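Local coordinates for protein SAR-endolysin (Enterobacteria phage P1, PDB 1XJU) that hydrolyses the beta-1,4 linkages of host peptidoglycan as a secreted lysozyme that, once released from the inner membrane, helps lyse the infected cell, at residues N65-G70 against M88-L93; F78-S83 against N123-F128; D72-A77 against T152-E157; R94-K99 against V105-H110. One frame throughout, in Å; residues are numbered along the deposited sequence.

Interaction 1. Residues N65-G70 against M88-L93; sequences NQHFRG and MGCNSL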
loop_
_atom_site.group_PDB
_atom_site.type_symbol
_atom_site.label_atom_id
_atom_site.label_comp_id
_atom_site.label_asym_id
_atom_site.label_seq_id
_atom_site.Cartn_x
_atom_site.Cartn_y
_atom_site.Cartn_z
ATOM N N ASN A 65 9.697 -6.196 -3.560
ATOM C CA ASN A 65 10.965 -6.838 -3.862
ATOM C C ASN A 65 11.942 -5.892 -4.523
ATOM O O ASN A 65 13.150 -5.859 -4.161
ATOM C CB ASN A 65 10.728 -8.100 -4.726
ATOM C CG ASN A 65 10.177 -9.233 -3.929
ATOM O OD1 ASN A 65 10.399 -9.336 -2.712
ATOM N ND2 ASN A 65 9.411 -10.102 -4.581
ATOM N N GLN A 66 11.480 -5.154 -5.527
ATOM C CA GLN A 66 12.404 -4.331 -6.303
ATOM C C GLN A 66 12.863 -3.097 -5.612
ATOM O O GLN A 66 14.041 -2.685 -5.770
ATOM C CB GLN A 66 11.764 -3.933 -7.619
ATOM C CG GLN A 66 11.609 -5.035 -8.605
ATOM C CD GLN A 66 12.948 -5.632 -8.967
ATOM O OE1 GLN A 66 13.913 -4.902 -9.242
ATOM N NE2 GLN A 66 13.037 -6.944 -8.919
ATOM N N HIS A 67 12.003 -2.512 -4.786
ATOM C CA HIS A 67 12.241 -1.190 -4.273
ATOM C C HIS A 67 12.301 -1.053 -2.754
ATOM O O HIS A 67 12.581 0.026 -2.262
ATOM C CB HIS A 67 11.262 -0.190 -4.875
ATOM C CG HIS A 67 11.314 -0.174 -6.347
ATOM N ND1 HIS A 67 12.457 0.138 -7.053
ATOM C CD2 HIS A 67 10.358 -0.452 -7.265
ATOM C CE1 HIS A 67 12.205 0.028 -8.342
ATOM N NE2 HIS A 67 10.947 -0.341 -8.493
ATOM N N PHE A 68 11.982 -2.135 -2.025
ATOM C CA PHE A 68 11.916 -2.130 -0.579
ATOM C C PHE A 68 12.673 -3.289 0.052
ATOM O O PHE A 68 12.471 -3.597 1.220
ATOM C CB PHE A 68 10.447 -2.078 -0.095
ATOM C CG PHE A 68 9.745 -0.812 -0.475
ATOM C CD1 PHE A 68 9.638 0.211 0.391
ATOM C CD2 PHE A 68 9.212 -0.656 -1.721
ATOM C CE1 PHE A 68 9.014 1.377 0.047
ATOM C CE2 PHE A 68 8.600 0.530 -2.103
ATOM C CZ PHE A 68 8.497 1.567 -1.226
ATOM N N ARG A 69 13.538 -3.951 -0.719
ATOM C CA ARG A 69 14.333 -5.080 -0.168
ATOM C C ARG A 69 13.461 -6.220 0.326
ATOM O O ARG A 69 13.781 -6.900 1.289
ATOM C CB ARG A 69 15.364 -4.624 0.876
ATOM C CG ARG A 69 16.530 -3.863 0.244
ATOM C CD ARG A 69 17.551 -3.471 1.303
ATOM N NE ARG A 69 18.074 -4.682 1.938
ATOM C CZ ARG A 69 18.695 -4.753 3.097
ATOM N NH1 ARG A 69 18.956 -3.651 3.756
ATOM N NH2 ARG A 69 19.040 -5.932 3.573
ATOM N N GLY A 70 12.333 -6.442 -0.362
ATOM C CA GLY A 70 11.372 -7.423 0.066
ATOM C C GLY A 70 11.947 -8.793 0.336
ATOM O O GLY A 70 11.522 -9.465 1.236
ATOM N N MET A 88 -2.142 1.331 -2.284
ATOM C CA MET A 88 -1.668 2.700 -2.487
ATOM C C MET A 88 -0.819 2.889 -3.725
ATOM O O MET A 88 -0.706 4.029 -4.196
ATOM C CB MET A 88 -0.855 3.158 -1.279
ATOM C CG MET A 88 -1.622 3.052 0.042
ATOM S SD MET A 88 -3.221 3.885 0.051
ATOM C CE MET A 88 -2.649 5.574 0.358
ATOM N N GLY A 89 -0.273 1.831 -4.287
ATOM C CA GLY A 89 0.609 1.917 -5.434
ATOM C C GLY A 89 2.048 2.094 -5.026
ATOM O O GLY A 89 2.381 2.688 -3.979
ATOM N N CYS A 90 2.922 1.588 -5.876
ATOM C CA CYS A 90 4.370 1.613 -5.570
ATOM C C CYS A 90 4.923 3.027 -5.504
ATOM O O CYS A 90 5.658 3.378 -4.561
ATOM C CB CYS A 90 5.142 0.797 -6.583
ATOM S SG CYS A 90 6.762 0.241 -5.999
ATOM N N ASN A 91 4.574 3.856 -6.490
ATOM C CA ASN A 91 5.145 5.188 -6.521
ATOM C C ASN A 91 4.825 5.941 -5.247
ATOM O O ASN A 91 5.685 6.655 -4.731
ATOM C CB ASN A 91 4.641 5.986 -7.732
ATOM C CG ASN A 91 5.239 5.511 -9.056
ATOM O OD1 ASN A 91 6.318 4.913 -9.112
ATOM N ND2 ASN A 91 4.524 5.791 -10.146
ATOM N N SER A 92 3.598 5.817 -4.738
ATOM C CA SER A 92 3.204 6.503 -3.520
ATOM C C SER A 92 3.996 6.077 -2.298
ATOM O O SER A 92 4.119 6.878 -1.374
ATOM C CB SER A 92 1.709 6.331 -3.250
ATOM O OG SER A 92 0.924 7.030 -4.226
ATOM N N LEU A 93 4.492 4.852 -2.272
ATOM C CA LEU A 93 5.289 4.390 -1.148
ATOM C C LEU A 93 6.750 4.773 -1.273
ATOM O O LEU A 93 7.479 4.727 -0.274
ATOM C CB LEU A 93 5.172 2.895 -0.983
ATOM C CG LEU A 93 3.817 2.363 -0.621
ATOM C CD1 LEU A 93 3.841 0.849 -0.445
ATOM C CD2 LEU A 93 3.263 3.071 0.620
#
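Cys-90 opens the second segment's side of the contact by laying its sulfur beside two rings of 65-70. SG is 3.9 Å from CD2 of His-67 and meets that ring obliquely, 71° off the normal through its centroid. The same sulfur comes to the edge of the Phe-68 ring, SG to CE2 4.3 Å. With SG swung anti to the backbone N (chi1 -158°), the cysteine reaches across to Cys-63 of helix 46-67 and closes a disulfide with it. Helix 90-94 is thereby tied covalently near the C-terminal end of the long helix, which, as in T4-type phage lysozymes, probably links the two lobes of this glycosyl hydrolase family 24 fold. The bond joins cysteines other than the pair whose disulfide marks the inactive enzyme. Further along, Leu-93 brings its backbone and CB rather than its branch end to the phenylalanine. Its CB lies 3.6 Å from CZ of Phe-68, the two side chains crossing at about a right angle. The Leu-93 carbonyl oxygen sits at the ring edge near the ring plane, O to CZ 3.5 Å, where aromatic C-H groups present their weakly positive rim. That oxygen also accepts a hydrogen bond from Thr-107. Phe-68, just past the helix end, has CG anti to its carbonyl carbon (chi1 -65°), and its ring edge is thus carried inward to Leu-93 and Cys-90. Met-81 of helix 75-88 packs against the same ring, and His-110 meets it edge-to-face.

Interaction 2. Residues F78-S83 against N123-F128; sequences FSAMTS and NHLPDF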
loop_
_atom_site.group_PDB
_atom_site.type_symbol
_atom_site.label_atom_id
_atom_site.label_comp_id
_atom_site.label_asym_id
_atom_site.label_seq_id
_atom_site.Cartn_x
_atom_site.Cartn_y
_atom_site.Cartn_z
ATOM N N PHE A 78 6.836 -8.381 4.861
ATOM C CA PHE A 78 6.661 -8.445 3.426
ATOM C C PHE A 78 5.192 -8.387 3.066
ATOM O O PHE A 78 4.807 -7.700 2.085
ATOM C CB PHE A 78 7.261 -9.732 2.871
ATOM C CG PHE A 78 7.050 -9.887 1.397
ATOM C CD1 PHE A 78 7.874 -9.244 0.503
ATOM C CD2 PHE A 78 5.939 -10.571 0.921
ATOM C CE1 PHE A 78 7.609 -9.322 -0.849
ATOM C CE2 PHE A 78 5.682 -10.593 -0.420
ATOM C CZ PHE A 78 6.515 -9.995 -1.278
ATOM N N SER A 79 4.399 -9.124 3.772
ATOM C CA SER A 79 2.963 -9.248 3.475
ATOM C C SER A 79 2.232 -7.968 3.803
ATOM O O SER A 79 1.374 -7.522 3.013
ATOM C CB SER A 79 2.405 -10.409 4.282
ATOM O OG SER A 79 2.987 -11.639 3.875
ATOM N N ALA A 80 2.589 -7.303 4.911
ATOM C CA ALA A 80 2.026 -5.997 5.220
ATOM C C ALA A 80 2.388 -4.976 4.179
ATOM O O ALA A 80 1.534 -4.166 3.749
ATOM C CB ALA A 80 2.476 -5.571 6.590
ATOM N N MET A 81 3.644 -4.974 3.747
ATOM C CA MET A 81 4.092 -4.003 2.758
ATOM C C MET A 81 3.439 -4.249 1.401
ATOM O O MET A 81 3.099 -3.313 0.669
ATOM C CB MET A 81 5.626 -4.050 2.638
ATOM C CG MET A 81 6.321 -3.469 3.873
ATOM S SD MET A 81 6.023 -1.691 4.120
ATOM C CE MET A 81 6.921 -0.993 2.703
ATOM N N THR A 82 3.229 -5.504 1.047
ATOM C CA THR A 82 2.547 -5.853 -0.184
ATOM C C THR A 82 1.123 -5.326 -0.139
ATOM O O THR A 82 0.630 -4.762 -1.112
ATOM C CB THR A 82 2.543 -7.370 -0.420
ATOM O OG1 THR A 82 3.892 -7.809 -0.708
ATOM C CG2 THR A 82 1.670 -7.754 -1.619
ATOM N N SER A 83 0.432 -5.526 0.964
ATOM C CA SER A 83 -0.914 -4.977 1.151
ATOM C C SER A 83 -0.907 -3.477 0.922
ATOM O O SER A 83 -1.772 -2.962 0.193
ATOM C CB SER A 83 -1.388 -5.319 2.561
ATOM O OG SER A 83 -2.613 -4.651 2.874
ATOM N N ASN A 123 6.610 1.063 11.268
ATOM C CA ASN A 123 6.061 2.180 12.007
ATOM C C ASN A 123 5.734 3.391 11.162
ATOM O O ASN A 123 5.049 4.288 11.637
ATOM C CB ASN A 123 6.971 2.536 13.171
ATOM C CG ASN A 123 6.830 1.559 14.312
ATOM O OD1 ASN A 123 5.799 0.937 14.490
ATOM N ND2 ASN A 123 7.897 1.397 15.080
ATOM N N HIS A 124 6.183 3.415 9.918
ATOM C CA HIS A 124 5.800 4.459 8.972
ATOM C C HIS A 124 4.649 4.101 8.069
ATOM O O HIS A 124 4.271 4.930 7.222
ATOM C CB HIS A 124 7.005 4.918 8.186
ATOM C CG HIS A 124 7.882 5.835 8.983
ATOM N ND1 HIS A 124 7.651 7.201 9.055
ATOM C CD2 HIS A 124 8.924 5.585 9.815
ATOM C CE1 HIS A 124 8.542 7.755 9.862
ATOM N NE2 HIS A 124 9.308 6.795 10.346
ATOM N N LEU A 125 4.068 2.913 8.193
ATOM C CA LEU A 125 2.896 2.579 7.385
ATOM C C LEU A 125 1.809 3.635 7.570
ATOM O O LEU A 125 1.169 4.022 6.577
ATOM C CB LEU A 125 2.420 1.141 7.698
ATOM C CG LEU A 125 3.219 0.103 6.883
ATOM C CD1 LEU A 125 3.063 -1.245 7.485
ATOM C CD2 LEU A 125 2.730 0.079 5.442
ATOM N N PRO A 126 1.522 4.106 8.788
ATOM C CA PRO A 126 0.475 5.130 8.931
ATOM C C PRO A 126 0.836 6.481 8.359
ATOM O O PRO A 126 0.005 7.443 8.504
ATOM C CB PRO A 126 0.190 5.156 10.459
ATOM C CG PRO A 126 0.692 3.796 10.897
ATOM C CD PRO A 126 1.946 3.571 10.105
ATOM N N ASP A 127 1.914 6.646 7.636
ATOM C CA ASP A 127 2.212 7.871 6.903
ATOM C C ASP A 127 1.399 7.947 5.610
ATOM O O ASP A 127 1.473 8.991 4.907
ATOM C CB ASP A 127 3.682 7.993 6.472
ATOM C CG ASP A 127 4.632 8.109 7.623
ATOM O OD1 ASP A 127 4.147 8.359 8.777
ATOM O OD2 ASP A 127 5.832 8.076 7.374
ATOM N N PHE A 128 0.671 6.892 5.250
ATOM C CA PHE A 128 -0.014 6.858 3.950
ATOM C C PHE A 128 -1.511 6.703 4.117
ATOM O O PHE A 128 -2.042 5.607 3.991
ATOM C CB PHE A 128 0.581 5.737 3.072
ATOM C CG PHE A 128 2.063 5.895 2.890
ATOM C CD1 PHE A 128 2.946 5.333 3.812
ATOM C CD2 PHE A 128 2.576 6.747 1.918
ATOM C CE1 PHE A 128 4.297 5.640 3.722
ATOM C CE2 PHE A 128 3.892 7.016 1.827
ATOM C CZ PHE A 128 4.747 6.464 2.741
#
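Met-81 and Leu-125 meet sulfur to methyl, SD of Met-81 4.0 Å from CD2 of Leu-125. The two chains run at a slant to each other. Leu-125 starts from a short 3-10 turn and points its CB at helix 75-88. One branch, CD2, takes the methionine; the other, CD1, comes to the methyl of Ala-80, CB to CD1 4.5 Å, a looser touch. The fork thus spans two consecutive residues of one helical turn. Met-81 does not set out toward the leucine: it is bent at both chi2 (-65°) and chi3 (-68°), and this double fold brings the sulfur round to the 3-10 turn. All three residues are buried and no hydrogen bond crosses between the segments, leaving van der Waals contact and the burial of apolar surface to hold them. Within 123-128, His-124 ND1 donates to Asp-127 OD2 over 2.6 Å, with the oxygen in the imidazole plane and approached on the syn side of the carboxylate, though tilted well out of the carboxylate plane. The contact seats the loop between helix 118-123 and strand 130-131 on helix 75-88. Ile-109 of helix 108-114 touches both Met-81 and Leu-125, Phe-68 covers the methionine, and Cys-150 of helix 137-151 lies against Ala-80, placing the leucine in a core built by several helices.

Interaction 3. Residues D72-A77 against T152-E157; sequences DMPDNA and TGLVNE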
loop_
_atom_site.group_PDB
_atom_site.type_symbol
_atom_site.label_atom_id
_atom_site.label_comp_id
_atom_site.label_asym_id
_atom_site.label_seq_id
_atom_site.Cartn_x
_atom_site.Cartn_y
_atom_site.Cartn_z
ATOM N N ASP A 72 14.572 -9.679 1.612
ATOM C CA ASP A 72 15.248 -9.693 2.899
ATOM C C ASP A 72 14.337 -9.562 4.105
ATOM O O ASP A 72 14.777 -9.734 5.240
ATOM C CB ASP A 72 16.301 -8.607 2.978
ATOM C CG ASP A 72 17.357 -8.729 1.952
ATOM O OD1 ASP A 72 17.691 -9.881 1.577
ATOM O OD2 ASP A 72 17.860 -7.656 1.489
ATOM N N MET A 73 13.064 -9.254 3.878
ATOM C CA MET A 73 12.085 -9.104 4.971
ATOM C C MET A 73 11.605 -10.433 5.445
ATOM O O MET A 73 11.516 -11.351 4.642
ATOM C CB MET A 73 10.835 -8.352 4.430
ATOM C CG MET A 73 11.067 -6.960 4.062
ATOM S SD MET A 73 9.491 -6.222 3.598
ATOM C CE MET A 73 10.130 -4.706 2.825
ATOM N N PRO A 74 11.171 -10.528 6.713
ATOM C CA PRO A 74 10.342 -11.644 7.121
ATOM C C PRO A 74 8.988 -11.595 6.451
ATOM O O PRO A 74 8.578 -10.533 5.937
ATOM C CB PRO A 74 10.177 -11.440 8.625
ATOM C CG PRO A 74 11.033 -10.321 8.982
ATOM C CD PRO A 74 11.410 -9.553 7.783
ATOM N N ASP A 75 8.295 -12.717 6.439
ATOM C CA ASP A 75 7.002 -12.806 5.774
ATOM C C ASP A 75 5.981 -11.825 6.286
ATOM O O ASP A 75 5.214 -11.299 5.464
ATOM C CB ASP A 75 6.418 -14.208 5.921
ATOM C CG ASP A 75 6.983 -15.230 4.944
ATOM O OD1 ASP A 75 7.802 -14.962 4.053
ATOM O OD2 ASP A 75 6.596 -16.419 5.031
ATOM N N ASN A 76 5.898 -11.532 7.575
ATOM C CA ASN A 76 4.868 -10.629 8.023
ATOM C C ASN A 76 5.091 -9.208 7.507
ATOM O O ASN A 76 4.139 -8.609 6.961
ATOM C CB ASN A 76 4.793 -10.631 9.550
ATOM C CG ASN A 76 4.219 -11.895 10.130
ATOM O OD1 ASN A 76 3.521 -12.650 9.428
ATOM N ND2 ASN A 76 4.522 -12.157 11.405
ATOM N N ALA A 77 6.305 -8.697 7.602
ATOM C CA ALA A 77 6.584 -7.385 7.067
ATOM C C ALA A 77 6.362 -7.364 5.556
ATOM O O ALA A 77 5.791 -6.405 4.988
ATOM C CB ALA A 77 7.978 -6.943 7.414
ATOM N N THR A 152 4.816 -8.114 13.878
ATOM C CA THR A 152 4.690 -9.394 14.595
ATOM C C THR A 152 5.922 -10.250 14.344
ATOM O O THR A 152 6.255 -10.598 13.198
ATOM C CB THR A 152 3.451 -10.107 14.121
ATOM O OG1 THR A 152 2.282 -9.324 14.458
ATOM C CG2 THR A 152 3.263 -11.478 14.784
ATOM N N GLY A 153 6.599 -10.589 15.433
ATOM C CA GLY A 153 7.904 -11.272 15.408
ATOM C C GLY A 153 9.111 -10.376 15.478
ATOM O O GLY A 153 10.246 -10.851 15.640
ATOM N N LEU A 154 8.941 -9.068 15.300
ATOM C CA LEU A 154 10.031 -8.122 15.279
ATOM C C LEU A 154 10.300 -7.434 16.620
ATOM O O LEU A 154 11.344 -6.803 16.769
ATOM C CB LEU A 154 9.763 -7.032 14.261
ATOM C CG LEU A 154 9.719 -7.457 12.809
ATOM C CD1 LEU A 154 9.447 -6.245 11.908
ATOM C CD2 LEU A 154 10.926 -8.139 12.389
ATOM N N VAL A 155 9.353 -7.532 17.535
ATOM C CA VAL A 155 9.398 -6.841 18.821
ATOM C C VAL A 155 9.042 -7.839 19.926
ATOM O O VAL A 155 8.559 -8.914 19.689
ATOM C CB VAL A 155 8.403 -5.657 18.831
ATOM C CG1 VAL A 155 8.772 -4.674 17.724
ATOM C CG2 VAL A 155 6.948 -6.123 18.691
ATOM N N ASN A 156 9.352 -7.451 21.153
ATOM C CA ASN A 156 8.945 -8.222 22.320
ATOM C C ASN A 156 7.469 -8.443 22.309
ATOM O O ASN A 156 6.730 -7.492 22.335
ATOM C CB ASN A 156 9.519 -7.591 23.590
ATOM C CG ASN A 156 9.238 -8.413 24.845
ATOM O OD1 ASN A 156 8.302 -9.220 24.877
ATOM N ND2 ASN A 156 10.055 -8.229 25.896
ATOM N N GLU A 157 7.073 -9.711 22.273
ATOM C CA GLU A 157 5.679 -10.135 22.185
ATOM C C GLU A 157 4.866 -9.793 23.440
ATOM O O GLU A 157 3.616 -9.822 23.396
ATOM C CB GLU A 157 5.633 -11.655 21.890
ATOM C CG GLU A 157 6.138 -12.010 20.494
ATOM C CD GLU A 157 7.628 -12.287 20.362
ATOM O OE1 GLU A 157 8.436 -11.935 21.277
ATOM O OE2 GLU A 157 7.984 -12.787 19.255
#
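Asn-76 reaches over to the backbone of Thr-152, and its side chain carries the polar part of this contact. From the first turn of helix 75-88 its CB points at the other segment and lies 3.9 Å from the Thr-152 O. CG, also 3.9 Å from Thr-152 O, is held beside the backbone N (chi1 -71°), a setting that turns the amide toward the Thr-152 carbonyl. At the tip, ND2 donates to Thr-152 O over 2.9 Å, and the N-H points almost straight at the oxygen (168°). The acceptor lies in the plane of the asparagine amide, but the donor stands above the plane of the threonine carbonyl, 45° out of it. ND2 also rests against the threonine side chain, 3.6 Å from CB and 3.7 Å from CG2. The other amide atom, OD1, is hydrogen-bonded to Asn-3 ND2, so both ends of the amide are engaged and its rotation is fixed. The Thr-152 hydroxyl is occupied by the Gln-148 carbonyl. CG of Pro-74, at the N-cap position of helix 75-88, meets CD2 of Leu-154 at 4.0 Å, with the side chains roughly perpendicular. A side-chain-to-main-chain hydrogen bond and a small apolar touch thus join the N-terminal turn of helix 75-88 to the irregular C-terminal tail after helix 137-151, at the surface of this phage-type lysozyme and away from its active-site residues.

Interaction 4. Residues R94-K99 against V105-H110; sequences RTYYSK and VETSIH. With SO4 (sulfate ion), chain C; SO4 (sulfate ion), chain D.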
loop_
_atom_site.group_PDB
_atom_site.type_symbol
_atom_site.label_atom_id
_atom_site.label_comp_id
_atom_site.label_asym_id
_atom_site.label_seq_id
_atom_site.Cartn_x
_atom_site.Cartn_y
_atom_site.Cartn_z
ATOM N N ARG A 94 7.182 5.139 -2.482
ATOM C CA ARG A 94 8.598 5.461 -2.766
ATOM C C ARG A 94 8.954 6.925 -2.538
ATOM O O ARG A 94 10.047 7.242 -2.046
ATOM C CB ARG A 94 8.962 5.023 -4.177
ATOM C CG ARG A 94 8.965 3.537 -4.389
ATOM C CD ARG A 94 9.195 3.122 -5.811
ATOM N NE ARG A 94 10.584 3.440 -6.186
ATOM C CZ ARG A 94 11.085 3.289 -7.399
ATOM N NH1 ARG A 94 10.307 2.882 -8.371
ATOM N NH2 ARG A 94 12.358 3.583 -7.640
ATOM N N THR A 95 8.078 7.825 -2.965
ATOM C CA THR A 95 8.280 9.248 -2.815
ATOM C C THR A 95 7.008 9.938 -2.474
ATOM O O THR A 95 5.904 9.419 -2.651
ATOM C CB THR A 95 8.868 9.895 -4.112
ATOM O OG1 THR A 95 7.907 9.813 -5.169
ATOM C CG2 THR A 95 10.188 9.253 -4.579
ATOM N N TYR A 96 7.165 11.181 -2.028
ATOM C CA TYR A 96 6.033 12.068 -1.842
ATOM C C TYR A 96 6.473 13.474 -2.200
ATOM O O TYR A 96 7.654 13.791 -2.206
ATOM C CB TYR A 96 5.491 12.034 -0.397
ATOM C CG TYR A 96 6.334 12.788 0.617
ATOM C CD1 TYR A 96 7.430 12.177 1.207
ATOM C CD2 TYR A 96 6.025 14.082 1.010
ATOM C CE1 TYR A 96 8.227 12.848 2.104
ATOM C CE2 TYR A 96 6.815 14.751 1.953
ATOM C CZ TYR A 96 7.895 14.126 2.498
ATOM O OH TYR A 96 8.647 14.835 3.397
ATOM N N TYR A 97 5.506 14.319 -2.525
ATOM C CA TYR A 97 5.806 15.694 -2.869
ATOM C C TYR A 97 5.827 16.541 -1.607
ATOM O O TYR A 97 4.862 16.649 -0.913
ATOM C CB TYR A 97 4.782 16.259 -3.860
ATOM C CG TYR A 97 5.153 17.660 -4.285
ATOM C CD1 TYR A 97 4.639 18.760 -3.638
ATOM C CD2 TYR A 97 6.091 17.859 -5.233
ATOM C CE1 TYR A 97 4.998 20.061 -3.999
ATOM C CE2 TYR A 97 6.458 19.167 -5.618
ATOM C CZ TYR A 97 5.925 20.229 -4.964
ATOM O OH TYR A 97 6.302 21.485 -5.347
ATOM N N SER A 98 6.998 17.125 -1.343
ATOM C CA SER A 98 7.222 17.994 -0.197
ATOM C C SER A 98 6.925 19.426 -0.619
ATOM O O SER A 98 7.631 19.982 -1.462
ATOM C CB SER A 98 8.680 17.881 0.249
ATOM O OG SER A 98 8.966 18.916 1.179
ATOM N N LYS A 99 5.879 20.011 -0.060
ATOM C CA LYS A 99 5.581 21.416 -0.357
ATOM C C LYS A 99 6.667 22.332 0.189
ATOM O O LYS A 99 7.095 23.292 -0.489
ATOM C CB LYS A 99 4.215 21.814 0.205
ATOM C CG LYS A 99 3.916 23.302 0.045
ATOM C CD LYS A 99 2.514 23.665 0.495
ATOM C CE LYS A 99 2.171 25.119 0.183
ATOM N NZ LYS A 99 0.729 25.217 -0.175
ATOM N N VAL A 105 10.427 13.872 -2.821
ATOM C CA VAL A 105 11.482 13.388 -1.956
ATOM C C VAL A 105 11.187 11.965 -1.529
ATOM O O VAL A 105 10.050 11.468 -1.600
ATOM C CB VAL A 105 11.671 14.308 -0.753
ATOM C CG1 VAL A 105 11.970 15.704 -1.213
ATOM C CG2 VAL A 105 10.504 14.299 0.173
ATOM N N GLU A 106 12.204 11.282 -1.044
ATOM C CA GLU A 106 12.076 9.899 -0.619
ATOM C C GLU A 106 11.206 9.793 0.621
ATOM O O GLU A 106 11.274 10.604 1.549
ATOM C CB GLU A 106 13.464 9.363 -0.308
ATOM C CG GLU A 106 13.492 7.886 0.029
ATOM C CD GLU A 106 14.901 7.361 0.287
ATOM O OE1 GLU A 106 15.857 8.176 0.384
ATOM O OE2 GLU A 106 15.043 6.130 0.352
ATOM N N THR A 107 10.341 8.779 0.686
ATOM C CA THR A 107 9.576 8.559 1.888
ATOM C C THR A 107 10.489 7.961 2.961
ATOM O O THR A 107 11.441 7.204 2.711
ATOM C CB THR A 107 8.447 7.576 1.623
ATOM O OG1 THR A 107 9.045 6.373 1.133
ATOM C CG2 THR A 107 7.435 8.092 0.615
ATOM N N SER A 108 10.116 8.228 4.192
ATOM C CA SER A 108 10.773 7.558 5.312
ATOM C C SER A 108 10.606 6.057 5.253
ATOM O O SER A 108 11.553 5.324 5.575
ATOM C CB SER A 108 10.212 8.084 6.578
ATOM O OG SER A 108 10.562 9.437 6.747
ATOM N N ILE A 109 9.425 5.555 4.856
ATOM C CA ILE A 109 9.254 4.107 4.803
ATOM C C ILE A 109 10.244 3.473 3.850
ATOM O O ILE A 109 10.803 2.415 4.146
ATOM C CB ILE A 109 7.792 3.762 4.485
ATOM C CG1 ILE A 109 7.479 2.329 4.871
ATOM C CG2 ILE A 109 7.395 4.053 3.028
ATOM C CD1 ILE A 109 6.015 1.980 4.856
ATOM N N HIS A 110 10.501 4.110 2.718
ATOM C CA HIS A 110 11.487 3.616 1.786
ATOM C C HIS A 110 12.917 3.701 2.344
ATOM O O HIS A 110 13.711 2.763 2.160
ATOM C CB HIS A 110 11.358 4.362 0.447
ATOM C CG HIS A 110 12.283 3.870 -0.629
ATOM N ND1 HIS A 110 13.546 4.404 -0.842
ATOM C CD2 HIS A 110 12.132 2.913 -1.576
ATOM C CE1 HIS A 110 14.090 3.790 -1.888
ATOM N NE2 HIS A 110 13.293 2.839 -2.316
HETATM S S SO4 C . 5.291 18.972 3.641
HETATM O O1 SO4 C . 5.993 20.235 3.407
HETATM O O2 SO4 C . 4.724 18.473 2.379
HETATM O O3 SO4 C . 4.147 19.133 4.585
HETATM O O4 SO4 C . 6.245 18.054 4.235
HETATM S S SO4 D . 15.578 13.109 0.692
HETATM O O1 SO4 D . 16.235 14.185 0.015
HETATM O O2 SO4 D . 14.815 12.317 -0.282
HETATM O O3 SO4 D . 14.734 13.632 1.757
HETATM O O4 SO4 D . 16.634 12.374 1.373
#
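Tyr-96 and Val-105 pair through both of their backbone polar groups: Tyr-96 N donates to Val-105 O over 2.9 Å, and Val-105 N to Tyr-96 O over 2.8 Å. A third bond continues the ladder past the strand end, Thr-107 N to Arg-94 O at 3.1 Å. Val-105 O also takes a CA-H...O contact from Thr-95. These strands, 95-98 and 103-106, form the antiparallel beta hairpin inserted between helices 90-94 and 108-114; Tyr-96 with Val-105 is a hydrogen-bonded pair, Thr-95 with Glu-106 a non-hydrogen-bonded one. On the face bearing the first pair, Val-105 CG2 lies over the Tyr-96 ring, 3.8 Å from its centroid in a CH-pi contact, while Thr-107 CG2 stands at the ring edge. Thr-95 OG1 bonds to Arg-104 NH1 and Ser-98 OG to Arg-101 N. Where the hairpin runs into helix 108-114, Thr-107 is the N-cap: its OG1, already engaged with Leu-93, accepts from His-110 N. His-110 ND1 donates to Glu-106 OE2 over 2.6 Å, in the ring plane and on the anti side of the carboxylate but tilted out of its plane; OE1 is salt-bridged to Lys-111. Two sulfates, probably from the crystallisation liquor, accept from backbone N-H groups: Glu-106 N gives to O2 of the chain D sulfate (2.9 Å), Lys-99 N to O2 of the chain C sulfate (3.1 Å). Further donors are Ala-100 N, Lys-111 NZ and Arg-101 NH2.

In the fold
Interaction 2 is the fully buried contact, apolar throughout, and interaction 3 is a surface one resting on a single side-chain hydrogen bond; interactions 1 and 4 are partly buried. Helix 75-88 serves both 2 and 3, one in the interior and one at its exposed start, their centres about 12 Å apart. Interaction 1, which includes one half of a disulfide, holds helix 90-94, which runs directly into the hairpin of interaction 4, where backbone bonds dominate; the two touch at that passage. Interactions 2 and 4 touch where Phe-128 packs on Ile-109, whereas 3 and 4 do not touch, their centres about 24 Å apart.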